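Mandelate racemase/muconate lactonizing enzyme-like protein (Roseovarius sp. TM1035, PDB 3RCY) probably catalyses a magnesium-dependent reaction of the enolase superfamily, like its relatives mandelate racemase and muconate lactonizing enzyme, on a substrate that remains unknown. Local coordinates at residues D6-V11 / L26-T31; E40-S45 / P316-A321. All blocks are in the same frame, centred on the assembly; numbering follows the deposited sequence.

Contact 1 of 2, residues D6-V11 / L26-T31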
loop_
_atom_site.group_PDB
_atom_site.type_symbol
_atom_site.label_atom_id
_atom_site.label_comp_id
_atom_site.label_asym_id
_atom_site.label_seq_id
_atom_site.Cartn_x
_atom_site.Cartn_y
_atom_site.Cartn_z
ATOM N N ASP A 6 -44.116 -4.347 -27.952
ATOM C CA ASP A 6 -45.068 -3.751 -27.004
ATOM C C ASP A 6 -44.587 -3.816 -25.559
ATOM O O ASP A 6 -43.891 -4.757 -25.174
ATOM C CB ASP A 6 -46.437 -4.437 -27.094
ATOM C CG ASP A 6 -46.880 -4.679 -28.525
ATOM O OD1 ASP A 6 -46.822 -3.731 -29.337
ATOM O OD2 ASP A 6 -47.291 -5.820 -28.835
ATOM N N LEU A 7 -44.986 -2.811 -24.780
ATOM C CA LEU A 7 -44.750 -2.762 -23.346
ATOM C C LEU A 7 -46.044 -2.497 -22.579
ATOM O O LEU A 7 -46.794 -1.574 -22.899
ATOM C CB LEU A 7 -43.722 -1.673 -23.007
ATOM C CG LEU A 7 -43.596 -1.216 -21.544
ATOM C CD1 LEU A 7 -43.048 -2.317 -20.611
ATOM C CD2 LEU A 7 -42.731 0.034 -21.468
ATOM N N ASP A 8 -46.287 -3.317 -21.564
ATOM C CA ASP A 8 -47.320 -3.045 -20.581
ATOM C C ASP A 8 -46.671 -3.008 -19.206
ATOM O O ASP A 8 -45.829 -3.855 -18.886
ATOM C CB ASP A 8 -48.391 -4.129 -20.620
ATOM C CG ASP A 8 -49.124 -4.159 -21.936
ATOM O OD1 ASP A 8 -49.982 -3.290 -22.146
ATOM O OD2 ASP A 8 -48.836 -5.038 -22.771
ATOM N N ILE A 9 -47.047 -2.016 -18.408
ATOM C CA ILE A 9 -46.554 -1.911 -17.039
ATOM C C ILE A 9 -47.726 -2.112 -16.089
ATOM O O ILE A 9 -48.778 -1.480 -16.245
ATOM C CB ILE A 9 -45.894 -0.535 -16.759
ATOM C CG1 ILE A 9 -44.769 -0.245 -17.775
ATOM C CG2 ILE A 9 -45.376 -0.481 -15.303
ATOM C CD1 ILE A 9 -44.345 1.254 -17.837
ATOM N N ILE A 10 -47.545 -2.991 -15.112
ATOM C CA ILE A 10 -48.567 -3.226 -14.102
ATOM C C ILE A 10 -47.961 -3.048 -12.722
ATOM O O ILE A 10 -47.025 -3.757 -12.348
ATOM C CB ILE A 10 -49.190 -4.643 -14.222
ATOM C CG1 ILE A 10 -49.891 -4.819 -15.574
ATOM C CG2 ILE A 10 -50.183 -4.890 -13.076
ATOM C CD1 ILE A 10 -50.079 -6.283 -15.963
ATOM N N VAL A 11 -48.485 -2.082 -11.979
ATOM C CA VAL A 11 -48.089 -1.898 -10.591
ATOM C C VAL A 11 -49.119 -2.582 -9.704
ATOM O O VAL A 11 -50.307 -2.268 -9.767
ATOM C CB VAL A 11 -47.948 -0.406 -10.230
ATOM C CG1 VAL A 11 -47.542 -0.239 -8.763
ATOM C CG2 VAL A 11 -46.924 0.258 -11.157
ATOM N N LEU A 26 -44.286 -4.641 -12.326
ATOM C CA LEU A 26 -44.162 -5.693 -13.328
ATOM C C LEU A 26 -44.153 -5.086 -14.723
ATOM O O LEU A 26 -44.877 -4.121 -14.994
ATOM C CB LEU A 26 -45.317 -6.697 -13.200
ATOM C CG LEU A 26 -45.611 -7.257 -11.797
ATOM C CD1 LEU A 26 -46.812 -8.187 -11.857
ATOM C CD2 LEU A 26 -44.392 -7.976 -11.201
ATOM N N VAL A 27 -43.325 -5.645 -15.600
ATOM C CA VAL A 27 -43.329 -5.256 -17.012
ATOM C C VAL A 27 -43.611 -6.474 -17.886
ATOM O O VAL A 27 -43.106 -7.568 -17.633
ATOM C CB VAL A 27 -42.012 -4.537 -17.446
ATOM C CG1 VAL A 27 -41.853 -3.225 -16.694
ATOM C CG2 VAL A 27 -40.769 -5.440 -17.236
ATOM N N LYS A 28 -44.432 -6.279 -18.905
ATOM C CA LYS A 28 -44.765 -7.340 -19.831
ATOM C C LYS A 28 -44.380 -6.845 -21.220
ATOM O O LYS A 28 -44.874 -5.814 -21.681
ATOM C CB LYS A 28 -46.266 -7.652 -19.740
ATOM C CG LYS A 28 -46.814 -8.661 -20.751
ATOM C CD LYS A 28 -48.336 -8.454 -20.880
ATOM C CE LYS A 28 -48.999 -9.410 -21.844
ATOM N NZ LYS A 28 -50.489 -9.251 -21.743
ATOM N N LEU A 29 -43.468 -7.566 -21.864
ATOM C CA LEU A 29 -43.042 -7.236 -23.214
ATOM C C LEU A 29 -43.622 -8.235 -24.201
ATOM O O LEU A 29 -43.762 -9.416 -23.888
ATOM C CB LEU A 29 -41.510 -7.225 -23.328
ATOM C CG LEU A 29 -40.734 -6.192 -22.507
ATOM C CD1 LEU A 29 -39.248 -6.271 -22.823
ATOM C CD2 LEU A 29 -41.256 -4.790 -22.766
ATOM N N THR A 30 -43.960 -7.747 -25.387
ATOM C CA THR A 30 -44.443 -8.602 -26.458
ATOM C C THR A 30 -43.617 -8.330 -27.709
ATOM O O THR A 30 -43.353 -7.165 -28.044
ATOM C CB THR A 30 -45.944 -8.357 -26.759
ATOM O OG1 THR A 30 -46.693 -8.382 -25.537
ATOM C CG2 THR A 30 -46.499 -9.426 -27.718
ATOM N N THR A 31 -43.206 -9.404 -28.383
ATOM C CA THR A 31 -42.468 -9.290 -29.639
ATOM C C THR A 31 -43.431 -9.100 -30.806
ATOM O O THR A 31 -44.642 -9.268 -30.657
ATOM C CB THR A 31 -41.613 -10.548 -29.937
ATOM O OG1 THR A 31 -42.476 -11.666 -30.199
ATOM C CG2 THR A 31 -40.676 -10.866 -28.769
HETATM O O HOH W 1 -46.469 -6.327 -23.853
#
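Leu7 and Leu29, a non-hydrogen-bonded pair of two antiparallel strands, meet through methyl groups: CD1 of Leu7 lies 3.7 Å from CD2 of Leu29. The same CD1 of Leu7 stands 4.0 Å from the CB of Val27, a diagonal made possible because CG of Leu7 is anti to the backbone N (chi1 165°). Ile9 and Val27 continue this apolar face more loosely. Helix 48-63 packs on it through Phe59 and Ile55, and helix 89-110 through Leu98, Ala101 and Ile105.

The other face is polar at Asp6, Asp8, Lys28 and Thr30, and apolar at Ile10 and Leu26, where helix 372-376 packs on Ile10. Asp8 and Lys28 lie side by side, with OD2 of Asp8 3.9 Å from CD of Lys28; the ammonium runs on to a salt bridge with Glu372. A water lies within hydrogen-bonding distance of Asp8 OD2, Lys28 O and Thr30 OG1, bridging the strands, though it has more acceptors in reach than protons to give. Further along, the Asp6 side chain runs at a slant to that of Thr30, its OD2 3.5 Å from the threonine CB.

Six backbone bonds join the strands, among them Lys28 N to Asp8 O at 2.8 Å. Such regular pairing, with one face apolar under helices and the other mixed, is that of the beta hairpin opening the three-stranded antiparallel sheet of the enolase-superfamily N-terminal domain.

Contact 2 of 2, residues E40-S45 / P316-A321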
loop_
_atom_site.group_PDB
_atom_site.type_symbol
_atom_site.label_atom_id
_atom_site.label_comp_id
_atom_site.label_asym_id
_atom_site.label_seq_id
_atom_site.Cartn_x
_atom_site.Cartn_y
_atom_site.Cartn_z
ATOM N N GLU A 40 -39.511 -7.652 -13.791
ATOM C CA GLU A 40 -39.873 -6.885 -12.606
ATOM C C GLU A 40 -38.806 -5.833 -12.315
ATOM O O GLU A 40 -37.615 -6.149 -12.283
ATOM C CB GLU A 40 -40.080 -7.823 -11.411
ATOM C CG GLU A 40 -40.434 -7.103 -10.116
ATOM C CD GLU A 40 -41.005 -8.019 -9.046
ATOM O OE1 GLU A 40 -41.169 -9.244 -9.286
ATOM O OE2 GLU A 40 -41.288 -7.490 -7.947
ATOM N N CYS A 41 -39.232 -4.581 -12.156
ATOM C CA CYS A 41 -38.309 -3.491 -11.834
ATOM C C CYS A 41 -38.238 -3.263 -10.332
ATOM O O CYS A 41 -39.245 -3.362 -9.631
ATOM C CB CYS A 41 -38.724 -2.190 -12.527
ATOM S SG CYS A 41 -38.762 -2.296 -14.323
ATOM N N TYR A 42 -37.042 -2.955 -9.851
ATOM C CA TYR A 42 -36.815 -2.670 -8.447
ATOM C C TYR A 42 -36.203 -1.273 -8.364
ATOM O O TYR A 42 -34.993 -1.090 -8.563
ATOM C CB TYR A 42 -35.903 -3.741 -7.834
ATOM C CG TYR A 42 -35.911 -3.780 -6.317
ATOM C CD1 TYR A 42 -37.029 -4.242 -5.617
ATOM C CD2 TYR A 42 -34.800 -3.368 -5.586
ATOM C CE1 TYR A 42 -37.045 -4.282 -4.225
ATOM C CE2 TYR A 42 -34.799 -3.404 -4.191
ATOM C CZ TYR A 42 -35.925 -3.867 -3.521
ATOM O OH TYR A 42 -35.936 -3.903 -2.145
ATOM N N ALA A 43 -37.061 -0.286 -8.114
ATOM C CA ALA A 43 -36.674 1.119 -8.128
ATOM C C ALA A 43 -37.741 1.954 -7.419
ATOM O O ALA A 43 -38.895 1.996 -7.859
ATOM C CB ALA A 43 -36.499 1.597 -9.564
ATOM N N ALA A 44 -37.363 2.600 -6.318
ATOM C CA ALA A 44 -38.319 3.396 -5.543
ATOM C C ALA A 44 -37.757 4.719 -5.030
ATOM O O ALA A 44 -38.244 5.245 -4.034
ATOM C CB ALA A 44 -38.883 2.586 -4.390
ATOM N N SER A 45 -36.759 5.276 -5.710
ATOM C CA SER A 45 -36.302 6.632 -5.371
ATOM C C SER A 45 -37.450 7.614 -5.597
ATOM O O SER A 45 -37.595 8.592 -4.867
ATOM C CB SER A 45 -35.093 7.046 -6.210
ATOM O OG SER A 45 -34.109 6.021 -6.229
ATOM N N PRO A 316 -42.629 -12.347 -7.157
ATOM C CA PRO A 316 -42.176 -13.662 -7.602
ATOM C C PRO A 316 -41.560 -13.663 -9.004
ATOM O O PRO A 316 -40.939 -14.652 -9.398
ATOM C CB PRO A 316 -43.467 -14.484 -7.598
ATOM C CG PRO A 316 -44.549 -13.468 -7.852
ATOM C CD PRO A 316 -44.101 -12.258 -7.103
ATOM N N VAL A 317 -41.755 -12.583 -9.754
ATOM C CA VAL A 317 -41.165 -12.462 -11.088
ATOM C C VAL A 317 -39.670 -12.181 -10.960
ATOM O O VAL A 317 -38.854 -12.856 -11.588
ATOM C CB VAL A 317 -41.867 -11.373 -11.962
ATOM C CG1 VAL A 317 -41.102 -11.149 -13.266
ATOM C CG2 VAL A 317 -43.310 -11.779 -12.270
ATOM N N GLU A 318 -39.304 -11.201 -10.134
ATOM C CA GLU A 318 -37.887 -10.987 -9.858
ATOM C C GLU A 318 -37.271 -12.241 -9.235
ATOM O O GLU A 318 -36.138 -12.595 -9.536
ATOM C CB GLU A 318 -37.650 -9.777 -8.952
ATOM C CG GLU A 318 -36.182 -9.365 -8.957
ATOM C CD GLU A 318 -35.791 -8.488 -7.788
ATOM O OE1 GLU A 318 -36.167 -8.803 -6.632
ATOM O OE2 GLU A 318 -35.077 -7.495 -8.024
ATOM N N TRP A 319 -38.037 -12.925 -8.387
ATOM C CA TRP A 319 -37.558 -14.155 -7.764
ATOM C C TRP A 319 -37.277 -15.251 -8.792
ATOM O O TRP A 319 -36.317 -15.995 -8.646
ATOM C CB TRP A 319 -38.554 -14.649 -6.719
ATOM C CG TRP A 319 -38.066 -15.814 -5.926
ATOM C CD1 TRP A 319 -36.946 -15.870 -5.133
ATOM C CD2 TRP A 319 -38.683 -17.098 -5.836
ATOM N NE1 TRP A 319 -36.834 -17.113 -4.559
ATOM C CE2 TRP A 319 -37.887 -17.887 -4.968
ATOM C CE3 TRP A 319 -39.833 -17.665 -6.404
ATOM C CZ2 TRP A 319 -38.209 -19.210 -4.654
ATOM C CZ3 TRP A 319 -40.148 -18.988 -6.094
ATOM C CH2 TRP A 319 -39.341 -19.740 -5.225
ATOM N N ALA A 320 -38.119 -15.356 -9.821
ATOM C CA ALA A 320 -37.879 -16.320 -10.902
ATOM C C ALA A 320 -36.560 -16.027 -11.624
ATOM O O ALA A 320 -35.803 -16.952 -11.935
ATOM C CB ALA A 320 -39.041 -16.351 -11.891
ATOM N N ALA A 321 -36.287 -14.749 -11.871
ATOM C CA ALA A 321 -35.000 -14.336 -12.436
ATOM C C ALA A 321 -33.852 -14.799 -11.543
ATOM O O ALA A 321 -32.883 -15.397 -12.029
ATOM C CB ALA A 321 -34.948 -12.813 -12.674
#
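The carboxylate of Glu40 is gripped by two backbone amides at the start of helix 316-327: OE1 accepts Glu318 N at 2.8 Å, and OE2 is held by the amide of Gly315. The Glu318 bond is nearly straight, 165° at the hydrogen, but the donor comes from above the carboxylate plane, 40° out of it. With CG anti to the backbone N (chi1 179°) and the chain extended beyond, Glu40 reaches straight out from its strand to the first turn of the helix, where its negative charge probably gains from the positive end of the helix dipole.

The stem of the acid is packed as well. Val317 sets CG1 3.9 Å from the CB of Glu40, while the CB of Glu318 stands 3.8 Å from Glu40 CD, the carboxylate carbon. Glu40 and Glu318 cross at about a right angle, and their acid groups do not meet: Glu318 OE2 is bonded to the amide of Gly286 and lies 3.8 Å from the CB of Tyr42. Replacing Glu40 by an alanine would probably leave the amides of Glu318 and Gly315 without their buried acceptor and open a gap against the CB of Glu318.

Tyr42 follows two residues after Glu40, its ring meeting that of His386 and its side chain about 8 Å from the bound magnesium ion. The contact thus sits where strand 36-41, its Glu40 touching Trp24 and Leu26 of neighbouring strand 24-31, abuts helix 316-327, with Ala284 and helix 285-288 beside Tyr42.

Overall arrangement
Contact 1 and contact 2 have centres about 13 Å apart and follow in series along the chain: the hairpin of 6-11 with 26-31 is complete before 40-45 enters the second contact, whose partner 316-321 arrives some 270 residues later. They share the three-stranded antiparallel sheet, in which strand 24-31 is the middle member and strand 36-41 an outer one. Packing joins them directly, Leu26 lying against Glu40 and Val317, and Val27 against Cys41. A local pairing within the N-terminal domain is thereby continued into the long-range junction with the enolase-like C-terminal domain, an example of how one small sheet can both form part of its own domain and abut the barrel that carries the magnesium site.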